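Probable outer membrane protein (Pseudomonas aeruginosa, PDB 3DWO) probably carries long-chain fatty acids and other hydrophobic compounds across the outer membrane, as a beta-barrel channel of the OmpP1/FadL family. Local coordinates at residues N9-G12 / W13-M17; F152-N155 / D156-L160; G252-E255 / G256-G260. All blocks are in the same frame, centred on the assembly; numbering follows the deposited sequence.

Contact 1. Residues N9-G12 / W13-M17; sequences NTAG and WGRAM
Trp13 N bonds to Asn9 O at 3.0 Å and Gly14 N to Thr10 O at 2.9 Å, closing the first turns of a short helix, 10-14, that is bounded by a cap at each end. At its start Asn9 is the N-cap: its side-chain OD1 accepts from Gly12 N at 2.9 Å, with the donor nitrogen close to the extension of the C=O bond (170° at the oxygen). At the other end Gly12 O takes two backbone donors on opposite faces of its carbonyl plane, Met17 N at 2.7 Å and Arg15 N at 3.1 Å. The Met17 bond, with Ala16 at positive phi, belongs to a Schellman motif that ends the helix. Arg15 swings back over the turn it has just left. Its CG stands between the backbone N and the carbonyl carbon (chi1 47°), and from there the chain runs extended to NE, bringing the guanidinium over Ala11 so that one face covers Ala11 O and Gly12 N. Ala11 CB meets Arg15 NH1 at 3.9 Å. The indole of Trp13 lies on another flank of the helix; its CD1 approaches Asn9 O obliquely at 3.5 Å, and Met17 SD sits 4.1 Å above one face of the ring, toward the rim. The helix is lodged among barrel strands. Trp13 packs on Val434 and Ser436 of strand 423-441, on Ala400 and Ser402 of strand 395-411, and on a bound detergent molecule. Asn9 ND2 is held by Asp26 and by Gln46 of strand 44-63, Thr10 OG1 by Ser438, and the Arg15 guanidinium forms a salt bridge with Asp344 of strand 336-346.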
loop_
_atom_site.group_PDB
_atom_site.type_symbol
_atom_site.label_atom_id
_atom_site.label_comp_id
_atom_site.label_asym_id
_atom_site.label_seq_id
_atom_site.Cartn_x
_atom_site.Cartn_y
_atom_site.Cartn_z
ATOM N N ASN A 9 -14.762 -6.948 -0.508
ATOM C CA ASN A 9 -15.693 -6.748 -1.607
ATOM C C ASN A 9 -16.486 -5.477 -1.306
ATOM O O ASN A 9 -16.260 -4.821 -0.277
ATOM C CB ASN A 9 -16.638 -7.942 -1.736
ATOM C CG ASN A 9 -17.222 -8.365 -0.407
ATOM O OD1 ASN A 9 -17.543 -7.528 0.442
ATOM N ND2 ASN A 9 -17.371 -9.668 -0.220
ATOM N N THR A 10 -17.416 -5.134 -2.192
ATOM C CA THR A 10 -18.211 -3.926 -2.024
ATOM C C THR A 10 -19.000 -3.892 -0.723
ATOM O O THR A 10 -19.114 -2.837 -0.096
ATOM C CB THR A 10 -19.175 -3.738 -3.191
ATOM O OG1 THR A 10 -20.148 -4.790 -3.179
ATOM C CG2 THR A 10 -18.420 -3.783 -4.493
ATOM N N ALA A 11 -19.553 -5.033 -0.321
ATOM C CA ALA A 11 -20.312 -5.101 0.923
ATOM C C ALA A 11 -19.375 -4.689 2.055
ATOM O O ALA A 11 -19.739 -3.887 2.906
ATOM C CB ALA A 11 -20.829 -6.518 1.153
ATOM N N GLY A 12 -18.164 -5.237 2.052
ATOM C CA GLY A 12 -17.191 -4.889 3.077
ATOM C C GLY A 12 -16.907 -3.394 3.087
ATOM O O GLY A 12 -16.892 -2.763 4.150
ATOM N N TRP A 13 -16.685 -2.817 1.907
ATOM C CA TRP A 13 -16.419 -1.386 1.816
ATOM C C TRP A 13 -17.580 -0.585 2.379
ATOM O O TRP A 13 -17.378 0.461 2.998
ATOM C CB TRP A 13 -16.170 -0.959 0.364
ATOM C CG TRP A 13 -14.737 -1.100 -0.060
ATOM C CD1 TRP A 13 -14.207 -2.079 -0.848
ATOM C CD2 TRP A 13 -13.643 -0.259 0.327
ATOM N NE1 TRP A 13 -12.851 -1.905 -0.973
ATOM C CE2 TRP A 13 -12.476 -0.798 -0.261
ATOM C CE3 TRP A 13 -13.534 0.895 1.116
ATOM C CZ2 TRP A 13 -11.213 -0.222 -0.085
ATOM C CZ3 TRP A 13 -12.276 1.469 1.291
ATOM C CH2 TRP A 13 -11.132 0.907 0.691
ATOM N N GLY A 14 -18.796 -1.085 2.162
ATOM C CA GLY A 14 -19.985 -0.400 2.640
ATOM C C GLY A 14 -20.065 -0.265 4.150
ATOM O O GLY A 14 -20.702 0.656 4.662
ATOM N N ARG A 15 -19.427 -1.179 4.874
ATOM C CA ARG A 15 -19.442 -1.120 6.332
ATOM C C ARG A 15 -18.052 -0.906 6.924
ATOM O O ARG A 15 -17.772 -1.319 8.053
ATOM C CB ARG A 15 -20.077 -2.390 6.909
ATOM C CG ARG A 15 -19.563 -3.682 6.305
ATOM C CD ARG A 15 -20.248 -4.886 6.933
ATOM N NE ARG A 15 -19.778 -6.131 6.336
ATOM C CZ ARG A 15 -20.447 -6.834 5.428
ATOM N NH1 ARG A 15 -21.636 -6.430 5.004
ATOM N NH2 ARG A 15 -19.917 -7.941 4.936
ATOM N N ALA A 16 -17.190 -0.239 6.158
ATOM C CA ALA A 16 -15.823 0.053 6.582
ATOM C C ALA A 16 -15.072 -1.199 7.019
ATOM O O ALA A 16 -14.263 -1.154 7.948
ATOM C CB ALA A 16 -15.831 1.079 7.714
ATOM N N MET A 17 -15.347 -2.313 6.341
ATOM C CA MET A 17 -14.695 -3.589 6.634
ATOM C C MET A 17 -15.004 -4.170 8.020
ATOM O O MET A 17 -14.357 -5.125 8.450
ATOM C CB MET A 17 -13.173 -3.451 6.484
ATOM C CG MET A 17 -12.665 -3.350 5.047
ATOM S SD MET A 17 -13.119 -1.830 4.182
ATOM C CE MET A 17 -11.973 -0.672 4.917
#

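Contact 2. Residues F152-N155 / D156-L160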
loop_
_atom_site.group_PDB
_atom_site.type_symbol
_atom_site.label_atom_id
_atom_site.label_comp_id
_atom_site.label_asym_id
_atom_site.label_seq_id
_atom_site.Cartn_x
_atom_site.Cartn_y
_atom_site.Cartn_z
ATOM N N PHE A 152 -11.954 -26.468 6.991
ATOM C CA PHE A 152 -12.343 -27.735 7.593
ATOM C C PHE A 152 -13.213 -27.497 8.820
ATOM O O PHE A 152 -12.788 -26.853 9.777
ATOM C CB PHE A 152 -11.102 -28.541 7.987
ATOM C CG PHE A 152 -11.418 -29.831 8.690
ATOM C CD1 PHE A 152 -11.230 -29.955 10.063
ATOM C CD2 PHE A 152 -11.913 -30.923 7.980
ATOM C CE1 PHE A 152 -11.530 -31.152 10.721
ATOM C CE2 PHE A 152 -12.216 -32.122 8.626
ATOM C CZ PHE A 152 -12.026 -32.237 9.998
ATOM N N LYS A 153 -14.436 -28.012 8.781
ATOM C CA LYS A 153 -15.352 -27.855 9.898
ATOM C C LYS A 153 -15.087 -28.911 10.970
ATOM O O LYS A 153 -15.197 -30.110 10.716
ATOM C CB LYS A 153 -16.800 -27.947 9.408
ATOM C CG LYS A 153 -17.823 -27.686 10.499
ATOM C CD LYS A 153 -19.114 -27.092 9.953
ATOM C CE LYS A 153 -19.840 -28.051 9.032
ATOM N NZ LYS A 153 -21.114 -27.457 8.535
ATOM N N VAL A 154 -14.719 -28.456 12.165
ATOM C CA VAL A 154 -14.434 -29.349 13.284
ATOM C C VAL A 154 -15.729 -29.677 14.019
ATOM O O VAL A 154 -16.006 -30.835 14.326
ATOM C CB VAL A 154 -13.456 -28.695 14.279
ATOM C CG1 VAL A 154 -13.154 -29.656 15.422
ATOM C CG2 VAL A 154 -12.179 -28.293 13.563
ATOM N N ASN A 155 -16.504 -28.634 14.305
ATOM C CA ASN A 155 -17.794 -28.748 14.982
ATOM C C ASN A 155 -18.754 -27.834 14.249
ATOM O O ASN A 155 -18.401 -27.233 13.235
ATOM C CB ASN A 155 -17.720 -28.265 16.436
ATOM C CG ASN A 155 -16.789 -29.092 17.281
ATOM O OD1 ASN A 155 -16.827 -30.321 17.243
ATOM N ND2 ASN A 155 -15.952 -28.424 18.067
ATOM N N ASP A 156 -19.966 -27.721 14.774
ATOM C CA ASP A 156 -20.960 -26.847 14.178
ATOM C C ASP A 156 -20.758 -25.478 14.816
ATOM O O ASP A 156 -21.512 -24.541 14.562
ATOM C CB ASP A 156 -22.368 -27.368 14.473
ATOM C CG ASP A 156 -22.573 -28.794 13.988
ATOM O OD1 ASP A 156 -22.412 -29.041 12.773
ATOM O OD2 ASP A 156 -22.895 -29.667 14.823
ATOM N N ASN A 157 -19.723 -25.379 15.647
ATOM C CA ASN A 157 -19.402 -24.135 16.343
ATOM C C ASN A 157 -17.942 -23.734 16.149
ATOM O O ASN A 157 -17.497 -22.717 16.683
ATOM C CB ASN A 157 -19.668 -24.285 17.844
ATOM C CG ASN A 157 -20.995 -24.946 18.138
ATOM O OD1 ASN A 157 -22.047 -24.481 17.693
ATOM N ND2 ASN A 157 -20.956 -26.040 18.892
ATOM N N PHE A 158 -17.197 -24.528 15.388
ATOM C CA PHE A 158 -15.787 -24.238 15.181
ATOM C C PHE A 158 -15.237 -24.826 13.887
ATOM O O PHE A 158 -15.595 -25.933 13.487
ATOM C CB PHE A 158 -14.981 -24.778 16.361
ATOM C CG PHE A 158 -13.545 -24.360 16.353
ATOM C CD1 PHE A 158 -13.188 -23.055 16.674
ATOM C CD2 PHE A 158 -12.547 -25.267 16.025
ATOM C CE1 PHE A 158 -11.852 -22.660 16.670
ATOM C CE2 PHE A 158 -11.209 -24.881 16.018
ATOM C CZ PHE A 158 -10.861 -23.577 16.341
ATOM N N SER A 159 -14.358 -24.074 13.239
ATOM C CA SER A 159 -13.743 -24.513 11.996
ATOM C C SER A 159 -12.376 -23.869 11.840
ATOM O O SER A 159 -12.061 -22.881 12.503
ATOM C CB SER A 159 -14.621 -24.141 10.798
ATOM O OG SER A 159 -14.736 -22.736 10.656
ATOM N N LEU A 160 -11.570 -24.441 10.955
ATOM C CA LEU A 160 -10.235 -23.937 10.690
ATOM C C LEU A 160 -10.098 -23.708 9.194
ATOM O O LEU A 160 -10.889 -24.228 8.403
ATOM C CB LEU A 160 -9.192 -24.947 11.171
ATOM C CG LEU A 160 -9.315 -25.341 12.648
ATOM C CD1 LEU A 160 -8.306 -26.421 12.979
ATOM C CD2 LEU A 160 -9.098 -24.120 13.520
#
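Val154 and Phe158 lie side by side and point the same way across the turn of a hairpin, the valine CG2 meeting the phenylalanine CD2 at 3.9 Å, obliquely to the ring. With chi1 at -171° Phe158 turns its ring away from its own N, alongside the valine branch. The same Val154 methyl also reaches Leu160 CG at 4.2 Å, so one branch serves two apolar partners of the returning strand. Phe152 shares a sheet face with Leu160, but its ring leads away from the other strand and meets that of Phe110. The opposite face carries Lys153 and Ser159, a non-hydrogen-bonded pair in which Ser159 CB comes to 3.9 Å from Lys153 CA; the serine hydroxyl is bonded to Ala35 O. Lys153 NZ and Asp156 OD1 are of opposite charge but stand 4.7 Å apart, too far for direct contact. In the backbone, Phe152 and Leu160 are joined by a reciprocal pair of nearly straight bonds, Phe152 N to Leu160 O and Leu160 N to Phe152 O, both 2.9 Å. Nearer the turn Phe158 O accepts from both Val154 N (bent, 137°) and Asn155 N (straight, 179°). Two donors on one carbonyl clamp the chain where it reverses. On the far side of strand 158-177 lies strand 201-220, whose Ala218 and Trp220 Phe158 touches. The arrangement is that of a beta hairpin with a short connection between strands 138-153 and 158-177, the antiparallel, next-neighbour linkage from which outer-membrane beta barrels are built.

Contact 3. Residues G252-E255 / G256-G260. With C8E ((hydroxyethyloxy)tri(ethyloxy)octane), chain C.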
loop_
_atom_site.group_PDB
_atom_site.type_symbol
_atom_site.label_atom_id
_atom_site.label_comp_id
_atom_site.label_asym_id
_atom_site.label_seq_id
_atom_site.Cartn_x
_atom_site.Cartn_y
_atom_site.Cartn_z
ATOM N N GLY A 252 26.125 16.780 -19.032
ATOM C CA GLY A 252 27.234 15.841 -18.947
ATOM C C GLY A 252 27.963 15.706 -17.614
ATOM O O GLY A 252 28.868 14.876 -17.495
ATOM N N LEU A 253 27.592 16.505 -16.616
ATOM C CA LEU A 253 28.253 16.442 -15.310
ATOM C C LEU A 253 28.165 15.083 -14.648
ATOM O O LEU A 253 29.180 14.505 -14.265
ATOM C CB LEU A 253 27.670 17.484 -14.349
ATOM C CG LEU A 253 27.977 18.949 -14.661
ATOM C CD1 LEU A 253 27.315 19.842 -13.624
ATOM C CD2 LEU A 253 29.484 19.168 -14.668
ATOM N N THR A 254 26.946 14.575 -14.504
ATOM C CA THR A 254 26.738 13.288 -13.863
ATOM C C THR A 254 27.448 12.135 -14.559
ATOM O O THR A 254 28.154 11.364 -13.912
ATOM C CB THR A 254 25.233 12.967 -13.744
ATOM O OG1 THR A 254 24.634 13.879 -12.822
ATOM C CG2 THR A 254 25.020 11.549 -13.231
ATOM N N GLU A 255 27.280 12.020 -15.873
ATOM C CA GLU A 255 27.917 10.930 -16.600
ATOM C C GLU A 255 29.431 11.061 -16.544
ATOM O O GLU A 255 30.142 10.059 -16.443
ATOM C CB GLU A 255 27.447 10.903 -18.061
ATOM C CG GLU A 255 27.760 9.588 -18.764
ATOM C CD GLU A 255 27.034 9.425 -20.105
ATOM O OE1 GLU A 255 27.021 8.295 -20.637
ATOM O OE2 GLU A 255 26.482 10.410 -20.633
ATOM N N GLY A 256 29.927 12.294 -16.622
ATOM C CA GLY A 256 31.365 12.509 -16.569
ATOM C C GLY A 256 31.937 12.002 -15.253
ATOM O O GLY A 256 32.990 11.365 -15.220
ATOM N N ALA A 257 31.235 12.281 -14.158
ATOM C CA ALA A 257 31.680 11.839 -12.840
ATOM C C ALA A 257 31.640 10.321 -12.745
ATOM O O ALA A 257 32.602 9.682 -12.316
ATOM C CB ALA A 257 30.793 12.433 -11.770
ATOM N N ILE A 258 30.515 9.742 -13.148
ATOM C CA ILE A 258 30.361 8.302 -13.082
ATOM C C ILE A 258 31.381 7.585 -13.950
ATOM O O ILE A 258 32.047 6.660 -13.488
ATOM C CB ILE A 258 28.915 7.893 -13.455
ATOM C CG1 ILE A 258 28.007 8.180 -12.256
ATOM C CG2 ILE A 258 28.850 6.410 -13.861
ATOM C CD1 ILE A 258 26.539 8.065 -12.545
ATOM N N GLU A 259 31.516 8.010 -15.201
ATOM C CA GLU A 259 32.485 7.381 -16.082
ATOM C C GLU A 259 33.890 7.635 -15.543
ATOM O O GLU A 259 34.816 6.866 -15.803
ATOM C CB GLU A 259 32.360 7.932 -17.508
ATOM C CG GLU A 259 31.024 7.612 -18.179
ATOM C CD GLU A 259 30.580 6.173 -17.947
ATOM O OE1 GLU A 259 31.410 5.252 -18.122
ATOM O OE2 GLU A 259 29.399 5.959 -17.595
ATOM N N GLY A 260 34.037 8.714 -14.780
ATOM C CA GLY A 260 35.331 9.044 -14.215
ATOM C C GLY A 260 35.626 8.259 -12.950
ATOM O O GLY A 260 36.730 8.327 -12.415
HETATM C C1 C8E C . 21.730 6.501 -4.889
HETATM C C2 C8E C . 23.034 6.858 -4.356
HETATM C C3 C8E C . 23.749 7.848 -5.148
HETATM C C4 C8E C . 25.076 7.980 -4.570
HETATM C C5 C8E C . 25.746 9.133 -5.210
HETATM C C6 C8E C . 27.020 9.376 -4.583
HETATM C C7 C8E C . 27.588 10.339 -5.513
HETATM C C8 C8E C . 28.946 10.651 -5.054
HETATM O O9 C8E C . 29.866 11.580 -5.593
HETATM C C10 C8E C . 30.304 11.441 -6.929
HETATM C C11 C8E C . 31.273 12.557 -7.130
HETATM O O12 C8E C . 30.811 13.502 -8.103
HETATM C C13 C8E C . 31.609 14.710 -8.164
HETATM C C14 C8E C . 31.412 15.905 -9.142
HETATM O O15 C8E C . 30.345 16.249 -10.081
HETATM C C16 C8E C . 30.610 15.683 -11.376
HETATM C C17 C8E C . 31.419 16.580 -12.329
HETATM O O18 C8E C . 32.275 16.054 -13.366
HETATM C C19 C8E C . 33.638 15.844 -12.911
HETATM C C20 C8E C . 34.675 14.927 -13.656
HETATM O O21 C8E C . 35.804 14.442 -12.919
#
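Thr254 and Ile258, one helical turn apart, point the same way, with Thr254 CG2 against Ile258 CD1 at 3.9 Å. The threonine methyl is anti to the backbone N, which leaves OG1 beside that N (chi1 -68°), where the hydroxyl bonds to Asp250 just ahead of the helix. Ile258 starts beside its backbone N, with its CG1 branch extended, so CD1 runs on past Thr254 O to the methyl. Glu255 and Glu259 form a second pair, side by side, but with different shapes: Glu255 is extended throughout, whereas Glu259 is bent at chi2 (-43°). Glu255 CG touches Glu259 CG at 3.9 Å. The carboxylates are turned 78° against each other, with Glu255 OE1 and Glu259 OE2 4.5 Å apart; the like charges would be expected to repel somewhat. Glu259 CG also rests on Glu255 O at 3.1 Å. Regular backbone bonds, each from an N-H to the carbonyl four residues earlier, run from Gly256 N to Gly252 O through Glu259 N to Glu255 O at 2.8 Å, with Gly252 as N-cap. On another side of the helix a bound detergent molecule leans in: its C16 lies 3.3 Å from Ala257 CB and 3.4 Å from Leu253 O, and Leu253 CD2 meets its C17. The helix, 253-259, follows strand 226-248 and packs against its end, Thr254 and Glu255 touching Asp248 and Ile258 touching Leu246. Helix 179-184 covers a further flank, Tyr180 against Leu253 and Leu179 against Thr254 and Ala257, while Met274 borders Glu255, Ile258 and Glu259.

Contacts 1, 2 and 3 follow one another along the chain, each closing before the next opens. Contacts 1 and 2 lie on the same side of the chain's centre, their own centres 25 Å apart and their nearest atoms about 17 Å. Contact 3 is on the opposite side, with its centre 53 Å from that of contact 1 and 66 Å from that of contact 2. No two of them touch; the long antiparallel strands span the distance. Helix 10-14 sits within the barrel, the 152-160 hairpin links two adjacent strands at one end of it, and helix 253-259 lies in the connections at the far end, so the barrel's interior and both of its ends are each represented by one local contact.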